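Local coordinates for protein endoribonuclease AbiQ (Lactococcus lactis, PDB 4GLK) that acts as the endoribonuclease toxin of a type III toxin-antitoxin system in antiviral defence and is neutralised by its cognate RNA antitoxin AntiQ, at residues Phe6-Asp10 / Glu11-Tyr15. The protein carries 1 engineered substitution. Sequence-based numbering, arbitrary orientation.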
loop_
_atom_site.group_PDB
_atom_site.type_symbol
_atom_site.label_atom_id
_atom_site.label_comp_id
_atom_site.label_asym_id
_atom_site.label_seq_id
_atom_site.Cartn_x
_atom_site.Cartn_y
_atom_site.Cartn_z
ATOM N N PHE A 6 -5.624 2.438 -7.089
ATOM C CA PHE A 6 -6.830 2.953 -6.460
ATOM C C PHE A 6 -6.479 4.127 -5.610
ATOM O O PHE A 6 -5.309 4.324 -5.243
ATOM C CB PHE A 6 -7.432 1.902 -5.507
ATOM C CG PHE A 6 -7.958 0.645 -6.150
ATOM C CD1 PHE A 6 -9.260 0.585 -6.637
ATOM C CD2 PHE A 6 -7.168 -0.490 -6.235
ATOM C CE1 PHE A 6 -9.739 -0.576 -7.250
ATOM C CE2 PHE A 6 -7.650 -1.648 -6.845
ATOM C CZ PHE A 6 -8.941 -1.690 -7.329
ATOM N N THR A 7 -7.528 4.869 -5.235
ATOM C CA THR A 7 -7.482 5.880 -4.211
ATOM C C THR A 7 -8.542 5.420 -3.224
ATOM O O THR A 7 -9.341 4.514 -3.514
ATOM C CB THR A 7 -7.661 7.331 -4.728
ATOM O OG1 THR A 7 -8.963 7.523 -5.269
ATOM C CG2 THR A 7 -6.552 7.775 -5.709
ATOM N N VAL A 8 -8.507 5.989 -2.033
ATOM C CA VAL A 8 -9.464 5.668 -0.988
ATOM C C VAL A 8 -10.188 6.977 -0.676
ATOM O O VAL A 8 -9.607 8.057 -0.882
ATOM C CB VAL A 8 -8.768 5.026 0.252
ATOM C CG1 VAL A 8 -9.795 4.585 1.299
ATOM C CG2 VAL A 8 -7.906 3.830 -0.163
ATOM N N THR A 9 -11.472 6.910 -0.247
ATOM C CA THR A 9 -12.203 8.141 0.077
ATOM C C THR A 9 -11.504 8.858 1.248
ATOM O O THR A 9 -11.038 8.196 2.189
ATOM C CB THR A 9 -13.676 7.861 0.447
ATOM O OG1 THR A 9 -13.727 7.061 1.617
ATOM C CG2 THR A 9 -14.471 7.205 -0.673
ATOM N N ASP A 10 -11.440 10.204 1.182
ATOM C CA ASP A 10 -10.868 11.071 2.212
ATOM C C ASP A 10 -11.582 10.821 3.531
ATOM O O ASP A 10 -10.939 10.812 4.580
ATOM C CB ASP A 10 -10.970 12.557 1.789
ATOM C CG ASP A 10 -10.086 12.979 0.600
ATOM O OD1 ASP A 10 -8.998 12.377 0.415
ATOM O OD2 ASP A 10 -10.464 13.944 -0.116
ATOM N N GLU A 11 -12.905 10.519 3.465
ATOM C CA GLU A 11 -13.756 10.238 4.625
ATOM C C GLU A 11 -13.324 8.964 5.355
ATOM O O GLU A 11 -13.105 8.999 6.569
ATOM C CB GLU A 11 -15.242 10.201 4.221
ATOM C CG GLU A 11 -15.783 11.551 3.746
ATOM C CD GLU A 11 -15.705 11.885 2.260
ATOM O OE1 GLU A 11 -16.629 12.576 1.770
ATOM O OE2 GLU A 11 -14.724 11.483 1.589
ATOM N N TYR A 12 -13.160 7.845 4.612
ATOM C CA TYR A 12 -12.688 6.587 5.175
ATOM C C TYR A 12 -11.264 6.717 5.752
ATOM O O TYR A 12 -10.996 6.171 6.822
ATOM C CB TYR A 12 -12.697 5.476 4.128
ATOM C CG TYR A 12 -12.312 4.153 4.736
ATOM C CD1 TYR A 12 -13.090 3.558 5.724
ATOM C CD2 TYR A 12 -11.114 3.530 4.383
ATOM C CE1 TYR A 12 -12.731 2.345 6.301
ATOM C CE2 TYR A 12 -10.738 2.317 4.958
ATOM C CZ TYR A 12 -11.550 1.730 5.916
ATOM O OH TYR A 12 -11.198 0.544 6.492
ATOM N N ILE A 13 -10.350 7.405 5.039
ATOM C CA ILE A 13 -8.972 7.614 5.524
ATOM C C ILE A 13 -8.977 8.423 6.824
ATOM O O ILE A 13 -8.322 8.017 7.789
ATOM C CB ILE A 13 -8.078 8.246 4.418
ATOM C CG1 ILE A 13 -7.894 7.261 3.236
ATOM C CG2 ILE A 13 -6.722 8.745 4.965
ATOM C CD1 ILE A 13 -7.074 5.943 3.515
ATOM N N ALA A 14 -9.756 9.532 6.861
ATOM C CA ALA A 14 -9.872 10.390 8.047
ATOM C C ALA A 14 -10.406 9.576 9.216
ATOM O O ALA A 14 -9.961 9.784 10.336
ATOM C CB ALA A 14 -10.776 11.589 7.775
ATOM N N TYR A 15 -11.303 8.608 8.937
ATOM C CA TYR A 15 -11.876 7.716 9.932
ATOM C C TYR A 15 -10.833 6.728 10.484
ATOM O O TYR A 15 -10.796 6.524 11.698
ATOM C CB TYR A 15 -13.106 7.006 9.377
ATOM C CG TYR A 15 -13.596 5.843 10.215
ATOM C CD1 TYR A 15 -14.472 6.047 11.284
ATOM C CD2 TYR A 15 -13.260 4.533 9.887
ATOM C CE1 TYR A 15 -14.989 4.972 12.009
ATOM C CE2 TYR A 15 -13.771 3.454 10.599
ATOM C CZ TYR A 15 -14.627 3.677 11.666
ATOM O OH TYR A 15 -15.095 2.597 12.368
#
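Thr9, the one residue between strand 4-8 and helix 10-16, is the N-cap: its OG1 accepts the backbone N-H of Tyr12 at 3.1 Å, with an N-H...O angle of 156°. The hydroxyl can reach back to that amide because chi1 of 63° sets OG1 between the backbone N and the carbonyl carbon of Thr9. The same oxygen lies 3.1 Å from Tyr12 CB, and the two side chains cross at about a right angle. OG1 is also hydrogen-bonded to Glu99 OE2, which ties the N-cap to the segment leading into strand 100-102. Thr9 O takes the Ile13 N-H in its carbonyl plane at 3.0 Å, and Asp10 O takes that of Ala14, the i+4 bonds that open the first turn.

On the buried side, Val8 CG1 meets the edge of the Tyr12 ring, near its plane, 3.5 Å from CD2. Ile13 runs across Val8 and brings CD1 to 3.8 Å from the same CG1, so one methyl touches two successive helix residues.

The Asp10 carboxylate is hydrogen-bonded to the side chain of Gln26 and the backbone N of Glu28. Val8 and Ile13 both pack on Tyr34 of strand 33-40, while Tyr12 OH hydrogen-bonds Pro94 O and the Tyr12 ring meets Tyr165 of helix 155-166 edge-to-face, so helix 10-16 packs against both the sheet and helix 155-166.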